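Putative enzyme related to aldose 1-epimerase (Salmonella typhimurium, PDB 2HTA) probably interconverts the alpha and beta anomers of glucose 6-phosphate, as a hexose-6-phosphate 1-epimerase of the galactose mutarotase superfamily. Local coordinates at residues G90-C95 / C162-E167; P97-A102 / C280-Y285; G111-L116 / F150-R155. All coordinates share one frame; numbering follows the deposited sequence.

Interaction 1: G90-C95 / C162-E167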
loop_
_atom_site.group_PDB
_atom_site.type_symbol
_atom_site.label_atom_id
_atom_site.label_comp_id
_atom_site.label_asym_id
_atom_site.label_seq_id
_atom_site.Cartn_x
_atom_site.Cartn_y
_atom_site.Cartn_z
ATOM N N GLY A 90 7.007 1.858 2.913
ATOM C CA GLY A 90 5.860 2.396 3.717
ATOM C C GLY A 90 4.698 2.753 2.823
ATOM O O GLY A 90 4.723 2.510 1.618
ATOM N N GLY A 91 3.639 3.313 3.411
ATOM C CA GLY A 91 2.517 3.736 2.620
ATOM C C GLY A 91 1.829 2.549 1.985
ATOM O O GLY A 91 1.698 1.492 2.616
ATOM N N VAL A 92 1.413 2.705 0.723
ATOM C CA VAL A 92 0.668 1.637 0.018
ATOM C C VAL A 92 1.365 1.391 -1.353
ATOM O O VAL A 92 0.962 1.918 -2.383
ATOM C CB VAL A 92 -0.844 2.010 -0.173
ATOM C CG1 VAL A 92 -1.581 0.870 -0.920
ATOM C CG2 VAL A 92 -1.528 2.244 1.218
ATOM N N PRO A 93 2.464 0.624 -1.350
ATOM C CA PRO A 93 3.093 0.271 -2.638
ATOM C C PRO A 93 2.094 -0.448 -3.520
ATOM O O PRO A 93 1.421 -1.370 -3.066
ATOM C CB PRO A 93 4.222 -0.710 -2.222
ATOM C CG PRO A 93 4.503 -0.382 -0.744
ATOM C CD PRO A 93 3.206 0.130 -0.172
ATOM N N ILE A 94 1.992 -0.032 -4.788
ATOM C CA ILE A 94 1.173 -0.742 -5.813
ATOM C C ILE A 94 2.115 -1.761 -6.468
ATOM O O ILE A 94 3.115 -1.362 -7.088
ATOM C CB ILE A 94 0.634 0.227 -6.902
ATOM C CG1 ILE A 94 -0.467 1.142 -6.240
ATOM C CG2 ILE A 94 0.013 -0.528 -8.155
ATOM C CD1 ILE A 94 -0.759 2.337 -7.145
ATOM N N CYS A 95 1.781 -3.033 -6.308
ATOM C CA CYS A 95 2.639 -4.110 -6.795
ATOM C C CYS A 95 2.005 -4.653 -8.050
ATOM O O CYS A 95 0.993 -5.338 -8.002
ATOM C CB CYS A 95 2.734 -5.213 -5.780
ATOM S SG CYS A 95 3.236 -4.638 -4.073
ATOM N N CYS A 162 -10.577 5.728 3.523
ATOM C CA CYS A 162 -9.623 5.814 2.411
ATOM C C CYS A 162 -9.954 4.675 1.458
ATOM O O CYS A 162 -10.039 3.531 1.909
ATOM C CB CYS A 162 -8.215 5.679 2.982
ATOM S SG CYS A 162 -6.922 5.714 1.651
ATOM N N GLU A 163 -10.195 4.971 0.181
ATOM C CA GLU A 163 -10.457 3.937 -0.810
ATOM C C GLU A 163 -9.335 3.957 -1.826
ATOM O O GLU A 163 -8.856 5.026 -2.224
ATOM C CB GLU A 163 -11.775 4.125 -1.514
ATOM C CG GLU A 163 -12.917 4.302 -0.527
ATOM C CD GLU A 163 -14.229 4.572 -1.257
ATOM O OE1 GLU A 163 -14.311 4.223 -2.486
ATOM O OE2 GLU A 163 -15.154 5.118 -0.605
ATOM N N ILE A 164 -8.925 2.760 -2.238
ATOM C CA ILE A 164 -7.834 2.600 -3.228
ATOM C C ILE A 164 -8.389 1.633 -4.259
ATOM O O ILE A 164 -8.896 0.593 -3.878
ATOM C CB ILE A 164 -6.571 2.037 -2.565
ATOM C CG1 ILE A 164 -6.141 2.982 -1.426
ATOM C CG2 ILE A 164 -5.413 1.902 -3.639
ATOM C CD1 ILE A 164 -5.263 2.347 -0.344
ATOM N N GLU A 165 -8.363 1.992 -5.536
ATOM C CA GLU A 165 -8.815 1.055 -6.567
ATOM C C GLU A 165 -7.787 1.055 -7.696
ATOM O O GLU A 165 -7.479 2.104 -8.266
ATOM C CB GLU A 165 -10.183 1.486 -7.089
ATOM C CG GLU A 165 -10.731 0.623 -8.280
ATOM C CD GLU A 165 -12.003 1.222 -8.891
ATOM O OE1 GLU A 165 -11.953 2.342 -9.453
ATOM O OE2 GLU A 165 -13.065 0.573 -8.798
ATOM N N LEU A 166 -7.227 -0.108 -7.974
ATOM C CA LEU A 166 -6.314 -0.318 -9.092
ATOM C C LEU A 166 -6.998 -1.002 -10.291
ATOM O O LEU A 166 -7.627 -2.047 -10.148
ATOM C CB LEU A 166 -5.148 -1.184 -8.610
ATOM C CG LEU A 166 -4.081 -1.393 -9.690
ATOM C CD1 LEU A 166 -3.271 -0.107 -9.986
ATOM C CD2 LEU A 166 -3.169 -2.562 -9.265
ATOM N N GLU A 167 -6.818 -0.463 -11.491
ATOM C CA GLU A 167 -7.527 -0.975 -12.676
ATOM C C GLU A 167 -6.527 -1.025 -13.835
ATOM O O GLU A 167 -5.872 -0.008 -14.146
ATOM C CB GLU A 167 -8.662 -0.003 -13.012
ATOM C CG GLU A 167 -9.420 -0.328 -14.253
ATOM C CD GLU A 167 -10.594 0.684 -14.448
ATOM O OE1 GLU A 167 -10.499 1.663 -15.258
ATOM O OE2 GLU A 167 -11.592 0.486 -13.730
#

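Interaction 2: P97-A102 / C280-Y285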
loop_
_atom_site.group_PDB
_atom_site.type_symbol
_atom_site.label_atom_id
_atom_site.label_comp_id
_atom_site.label_asym_id
_atom_site.label_seq_id
_atom_site.Cartn_x
_atom_site.Cartn_y
_atom_site.Cartn_z
ATOM N N PRO A 97 3.170 -5.609 -12.536
ATOM C CA PRO A 97 2.245 -6.689 -12.827
ATOM C C PRO A 97 2.622 -8.042 -12.210
ATOM O O PRO A 97 2.129 -9.067 -12.684
ATOM C CB PRO A 97 2.292 -6.747 -14.369
ATOM C CG PRO A 97 3.760 -6.453 -14.690
ATOM C CD PRO A 97 4.239 -5.523 -13.567
ATOM N N TRP A 98 3.456 -8.069 -11.164
ATOM C CA TRP A 98 3.566 -9.285 -10.340
ATOM C C TRP A 98 3.663 -8.962 -8.889
ATOM O O TRP A 98 4.047 -7.853 -8.524
ATOM C CB TRP A 98 4.720 -10.250 -10.784
ATOM C CG TRP A 98 6.095 -9.640 -10.622
ATOM C CD1 TRP A 98 6.909 -9.684 -9.501
ATOM C CD2 TRP A 98 6.786 -8.877 -11.600
ATOM N NE1 TRP A 98 8.078 -8.996 -9.744
ATOM C CE2 TRP A 98 8.041 -8.498 -11.024
ATOM C CE3 TRP A 98 6.512 -8.531 -12.934
ATOM C CZ2 TRP A 98 8.991 -7.729 -11.720
ATOM C CZ3 TRP A 98 7.470 -7.761 -13.630
ATOM C CH2 TRP A 98 8.685 -7.370 -13.014
ATOM N N PHE A 99 3.230 -9.894 -8.065
ATOM C CA PHE A 99 3.346 -9.784 -6.623
ATOM C C PHE A 99 4.498 -10.717 -6.173
ATOM O O PHE A 99 4.611 -11.854 -6.654
ATOM C CB PHE A 99 2.030 -10.237 -5.952
ATOM C CG PHE A 99 2.124 -10.297 -4.448
ATOM C CD1 PHE A 99 2.307 -9.118 -3.695
ATOM C CD2 PHE A 99 2.124 -11.516 -3.790
ATOM C CE1 PHE A 99 2.410 -9.179 -2.298
ATOM C CE2 PHE A 99 2.248 -11.579 -2.398
ATOM C CZ PHE A 99 2.367 -10.372 -1.662
ATOM N N GLY A 100 5.333 -10.220 -5.277
ATOM C CA GLY A 100 6.383 -11.021 -4.618
ATOM C C GLY A 100 7.620 -11.126 -5.516
ATOM O O GLY A 100 7.771 -10.383 -6.475
ATOM N N PRO A 101 8.493 -12.080 -5.231
ATOM C CA PRO A 101 9.747 -12.184 -6.006
ATOM C C PRO A 101 9.532 -12.364 -7.504
ATOM O O PRO A 101 8.615 -13.098 -7.910
ATOM C CB PRO A 101 10.435 -13.403 -5.374
ATOM C CG PRO A 101 9.905 -13.504 -4.032
ATOM C CD PRO A 101 8.410 -13.089 -4.149
ATOM N N ALA A 102 10.314 -11.678 -8.333
ATOM C CA ALA A 102 10.194 -11.782 -9.804
ATOM C C ALA A 102 10.481 -13.186 -10.251
ATOM O O ALA A 102 11.381 -13.827 -9.700
ATOM C CB ALA A 102 11.207 -10.894 -10.498
ATOM N N CYS A 280 1.770 -5.012 8.022
ATOM C CA CYS A 280 1.203 -4.990 6.676
ATOM C C CYS A 280 0.032 -5.904 6.546
ATOM O O CYS A 280 0.131 -7.094 6.874
ATOM C CB CYS A 280 2.252 -5.333 5.600
ATOM S SG CYS A 280 3.466 -4.041 5.399
ATOM N N VAL A 281 -1.083 -5.352 6.039
ATOM C CA VAL A 281 -2.267 -6.156 5.717
ATOM C C VAL A 281 -2.617 -5.772 4.273
ATOM O O VAL A 281 -3.127 -4.654 3.990
ATOM C CB VAL A 281 -3.486 -5.916 6.717
ATOM C CG1 VAL A 281 -4.792 -6.651 6.234
ATOM C CG2 VAL A 281 -3.115 -6.254 8.207
ATOM N N GLU A 282 -2.301 -6.693 3.354
ATOM C CA GLU A 282 -2.219 -6.395 1.928
ATOM C C GLU A 282 -3.395 -7.019 1.195
ATOM O O GLU A 282 -3.750 -8.168 1.483
ATOM C CB GLU A 282 -0.919 -7.012 1.381
ATOM C CG GLU A 282 0.289 -6.619 2.232
ATOM C CD GLU A 282 1.565 -7.291 1.755
ATOM O OE1 GLU A 282 1.642 -7.685 0.586
ATOM O OE2 GLU A 282 2.510 -7.365 2.558
ATOM N N THR A 283 -3.956 -6.299 0.240
ATOM C CA THR A 283 -4.986 -6.860 -0.673
ATOM C C THR A 283 -4.263 -7.451 -1.847
ATOM O O THR A 283 -3.515 -6.744 -2.546
ATOM C CB THR A 283 -5.936 -5.779 -1.195
ATOM O OG1 THR A 283 -6.531 -5.105 -0.076
ATOM C CG2 THR A 283 -7.040 -6.412 -2.003
ATOM N N VAL A 284 -4.498 -8.729 -2.105
ATOM C CA VAL A 284 -3.567 -9.484 -2.978
ATOM C C VAL A 284 -4.286 -10.338 -4.008
ATOM O O VAL A 284 -5.327 -10.905 -3.724
ATOM C CB VAL A 284 -2.595 -10.350 -2.107
ATOM C CG1 VAL A 284 -1.692 -11.296 -2.964
ATOM C CG2 VAL A 284 -1.692 -9.458 -1.189
ATOM N N TYR A 285 -3.718 -10.455 -5.214
ATOM C CA TYR A 285 -4.243 -11.397 -6.189
ATOM C C TYR A 285 -3.003 -12.177 -6.639
ATOM O O TYR A 285 -2.320 -11.732 -7.524
ATOM C CB TYR A 285 -4.886 -10.659 -7.343
ATOM C CG TYR A 285 -5.905 -11.538 -8.063
ATOM C CD1 TYR A 285 -7.279 -11.260 -7.996
ATOM C CD2 TYR A 285 -5.496 -12.701 -8.732
ATOM C CE1 TYR A 285 -8.269 -12.086 -8.629
ATOM C CE2 TYR A 285 -6.481 -13.546 -9.392
ATOM C CZ TYR A 285 -7.840 -13.218 -9.352
ATOM O OH TYR A 285 -8.791 -14.011 -10.001
#

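Interaction 3: G111-L116 / F150-R155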
loop_
_atom_site.group_PDB
_atom_site.type_symbol
_atom_site.label_atom_id
_atom_site.label_comp_id
_atom_site.label_asym_id
_atom_site.label_seq_id
_atom_site.Cartn_x
_atom_site.Cartn_y
_atom_site.Cartn_z
ATOM N N GLY A 111 6.822 -6.247 -8.998
ATOM C CA GLY A 111 6.606 -5.596 -10.289
ATOM C C GLY A 111 7.487 -4.414 -10.595
ATOM O O GLY A 111 8.612 -4.305 -10.067
ATOM N N PHE A 112 6.979 -3.498 -11.416
ATOM C CA PHE A 112 7.736 -2.276 -11.757
ATOM C C PHE A 112 6.892 -0.979 -11.680
ATOM O O PHE A 112 7.425 0.122 -11.788
ATOM C CB PHE A 112 8.408 -2.432 -13.127
ATOM C CG PHE A 112 7.451 -2.731 -14.229
ATOM C CD1 PHE A 112 7.367 -4.024 -14.736
ATOM C CD2 PHE A 112 6.607 -1.746 -14.749
ATOM C CE1 PHE A 112 6.502 -4.313 -15.774
ATOM C CE2 PHE A 112 5.728 -2.035 -15.806
ATOM C CZ PHE A 112 5.660 -3.354 -16.297
ATOM N N ALA A 113 5.579 -1.114 -11.498
ATOM C CA ALA A 113 4.726 0.111 -11.442
ATOM C C ALA A 113 5.079 1.060 -10.291
ATOM O O ALA A 113 4.951 2.274 -10.426
ATOM C CB ALA A 113 3.272 -0.313 -11.379
ATOM N N ARG A 114 5.597 0.517 -9.188
ATOM C CA ARG A 114 5.923 1.330 -7.987
ATOM C C ARG A 114 7.186 2.145 -8.194
ATOM O O ARG A 114 7.565 2.995 -7.358
ATOM C CB ARG A 114 6.016 0.435 -6.758
ATOM C CG ARG A 114 7.142 -0.648 -6.821
ATOM C CD ARG A 114 7.030 -1.473 -5.583
ATOM N NE ARG A 114 8.075 -2.477 -5.475
ATOM C CZ ARG A 114 8.601 -2.890 -4.340
ATOM N NH1 ARG A 114 8.219 -2.354 -3.177
ATOM N NH2 ARG A 114 9.562 -3.840 -4.361
ATOM N N ASN A 115 7.899 1.838 -9.288
ATOM C CA ASN A 115 9.186 2.499 -9.582
ATOM C C ASN A 115 9.093 3.611 -10.620
ATOM O O ASN A 115 10.053 4.407 -10.778
ATOM C CB ASN A 115 10.215 1.467 -10.108
ATOM C CG ASN A 115 10.408 0.284 -9.171
ATOM O OD1 ASN A 115 9.714 -0.749 -9.278
ATOM N ND2 ASN A 115 11.307 0.435 -8.214
ATOM N N LEU A 116 7.961 3.743 -11.280
ATOM C CA LEU A 116 7.824 4.675 -12.417
ATOM C C LEU A 116 6.917 5.862 -12.081
ATOM O O LEU A 116 6.035 5.727 -11.232
ATOM C CB LEU A 116 7.232 3.924 -13.619
ATOM C CG LEU A 116 8.060 2.739 -14.119
ATOM C CD1 LEU A 116 7.204 1.996 -15.175
ATOM C CD2 LEU A 116 9.382 3.281 -14.736
ATOM N N PHE A 150 -0.111 -1.361 -21.897
ATOM C CA PHE A 150 -1.063 -1.289 -20.778
ATOM C C PHE A 150 -1.354 0.188 -20.442
ATOM O O PHE A 150 -0.570 1.081 -20.798
ATOM C CB PHE A 150 -0.476 -2.001 -19.520
ATOM C CG PHE A 150 0.737 -1.270 -18.891
ATOM C CD1 PHE A 150 2.057 -1.646 -19.236
ATOM C CD2 PHE A 150 0.562 -0.253 -17.958
ATOM C CE1 PHE A 150 3.125 -0.990 -18.642
ATOM C CE2 PHE A 150 1.623 0.457 -17.408
ATOM C CZ PHE A 150 2.944 0.060 -17.744
ATOM N N THR A 151 -2.499 0.412 -19.788
ATOM C CA THR A 151 -2.770 1.663 -19.074
ATOM C C THR A 151 -3.291 1.234 -17.691
ATOM O O THR A 151 -4.278 0.473 -17.591
ATOM C CB THR A 151 -3.863 2.496 -19.772
ATOM O OG1 THR A 151 -3.447 2.785 -21.105
ATOM C CG2 THR A 151 -4.061 3.800 -19.017
ATOM N N LEU A 152 -2.616 1.696 -16.633
ATOM C CA LEU A 152 -2.952 1.340 -15.278
ATOM C C LEU A 152 -3.474 2.621 -14.634
ATOM O O LEU A 152 -2.870 3.696 -14.828
ATOM C CB LEU A 152 -1.676 0.977 -14.522
ATOM C CG LEU A 152 -1.368 -0.355 -13.888
ATOM C CD1 LEU A 152 -0.138 -0.211 -12.889
ATOM C CD2 LEU A 152 -2.559 -1.038 -13.215
ATOM N N LEU A 153 -4.631 2.521 -13.969
ATOM C CA LEU A 153 -5.225 3.627 -13.240
ATOM C C LEU A 153 -5.285 3.315 -11.762
ATOM O O LEU A 153 -5.667 2.212 -11.391
ATOM C CB LEU A 153 -6.663 3.931 -13.729
ATOM C CG LEU A 153 -6.604 4.372 -15.191
ATOM C CD1 LEU A 153 -7.802 4.057 -15.989
ATOM C CD2 LEU A 153 -6.285 5.866 -15.280
ATOM N N ALA A 154 -4.933 4.282 -10.921
ATOM C CA ALA A 154 -5.049 4.125 -9.455
ATOM C C ALA A 154 -5.971 5.279 -9.032
ATOM O O ALA A 154 -5.640 6.454 -9.255
ATOM C CB ALA A 154 -3.696 4.225 -8.762
ATOM N N ARG A 155 -7.132 4.933 -8.515
ATOM C CA ARG A 155 -8.128 5.934 -8.067
ATOM C C ARG A 155 -8.180 5.864 -6.581
ATOM O O ARG A 155 -8.287 4.757 -6.030
ATOM C CB ARG A 155 -9.493 5.602 -8.676
ATOM C CG ARG A 155 -9.499 5.603 -10.216
ATOM C CD ARG A 155 -10.911 5.402 -10.735
ATOM N NE ARG A 155 -11.028 5.777 -12.134
ATOM C CZ ARG A 155 -10.902 4.921 -13.144
ATOM N NH1 ARG A 155 -11.019 5.346 -14.402
ATOM N NH2 ARG A 155 -10.702 3.637 -12.891
#

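Interaction 1: G90-C95 / C162-E167
V92 meets I164 head-on, and I94 meets L166 two residues further along both segments, two apolar pairs between a loop that runs into a short strand and the long strand 162-169. V92 and I164 approach tip to tip: both methyls of V92 straddle the end of the isoleucine, CG1 lying 4.0 Å from I164 CD1. I164 has CG1 set against the side of its backbone N (chi1 -58°) and an extended chi2, which carries CD1 out to the fork of the valine. In the second pair the side chains cross obliquely. The branch methyl of I94, CG2, settles between the two methyls of L166, 3.8 Å from L166 CD1 and 3.9 Å from L166 CD2. L166 presents this fork because its CG is trans to the backbone N (chi1 -176°). No hydrogen bond links the segments, and the backbones stay well separated, I94 and L166 having CA atoms 8.2 Å apart. The buried side is thickened by L62, F156 and L178 round I164, and by W118, which touches both I94 and L166. Elsewhere the packing gives way to charge: E163, E165 and E167, on the strand's other face, are partly exposed. There E167 OE1 forms a salt bridge with R155 NH2 and a hydrogen bond with H169, while the ion pairs of E163 and E165 are long and weak. Backbone bonds from G91, P93 and C95 to Y181, H179 and A177 tie the loop to strand 172-183, which brings the probable catalytic H179 close to V92. The two pairs lie in the apolar interior between the sheets of the galactose mutarotase-like beta-sandwich.

Interaction 2: P97-A102 / C280-Y285
F99 meets two residues of one strand, V284 with a face of its ring and E282 with an edge. V284 CG1 sits over the face in a CH-pi contact, 4.1 Å from the centroid of the F99 ring and 18° off its normal. The methyl is displaced toward the CD2-CE2 side of the rim, where V284 CG1 is 3.9 Å from F99 CD2. The carboxylate of E282 approaches at the edge, with OE1 3.3 Å from F99 CE1 and 3.6 Å from F99 CZ. Because OE1 lies near the ring plane beside these two carbons, it faces ring hydrogens and not the pi cloud. Ring and carboxylate planes are turned 72° apart. E282 reaches this point with CG beside the backbone N (chi1 -51°) and the chain extended beyond it, whereas F99 is directed at the strand by a trans first torsion. E282 OE1 is buried here without a hydrogen-bond partner in the model, and the slightly positive ring edge probably provides weak electrostatic company. In the galactose mutarotase-like beta-sandwich this is the active-site region: E282 and the neighbouring H179, on the adjacent antiparallel strands 278-286 and 172-183, are the inferred catalytic pair, and D223, a probable substrate-binding residue, lies nearby. F99 thus packs against a presumed catalytic carboxylate from the loop that follows strand 94-95. Its backbone N is bonded to T175 OG1, and its ring also meets that of H110. V255, on strand 253-258, touches F99, E282 and V284 alike. The intervening T283 turns to the opposite face of the strand, where its OG1 is hydrogen-bonded to H248 ND1 and Q302 NE2.

Interaction 3: G111-L116 / F150-R155
The F112 ring receives F150 at its edge, near its own plane: F112 CE2 is 4.0 Å from F150 CZ and equally far from F150 CE1. This aromatic contact joins the loop between strands 94-95 and 119-125 to strand 151-158 of the nine-stranded sheet in the galactose mutarotase-like beta-sandwich. The two side chains run past each other, pointing opposite ways. Y145 makes an edge-to-face pair with F112, and W96 meets the F150 ring, while L152 N lies in plane at the edge of F150. Both phenylalanines hold CG between backbone N and carbonyl carbon, the more crowded choice (chi1 57° for F112, 68° for F150). Beside the rings, A113 CB touches L152 CD1 at 3.7 Å; the leucine's chi1 of -119° departs from a staggered position, and W96 and W118 also touch it. The next residue after A113 is R114, a probable substrate-binding residue whose NH2 is hydrogen-bonded to S109 O. Within the loop, the turn is closed by N115 N donating to F112 O at 3.1 Å.

From the N terminus, the chain passes through 90-95, 97-102 and 111-116 in quick succession before any contact is closed. Interaction 3 closes first, when 150-155 returns to 111-116, so its loop is nested inside those of both other interactions. The next strand, 162-167, closes interaction 1; interaction 2 waits until 280-285, so interactions 1 and 2 cross. Strands 151-158 and 162-169 are neighbours in one sheet, which places interactions 1 and 3 side by side, with L166 packed on L152. Interaction 2 ties the loop after strand 94-95 to strand 278-286, in the sheet that also holds strand 94-95, while P97 and W98 pack against G111 and F112 of interaction 3.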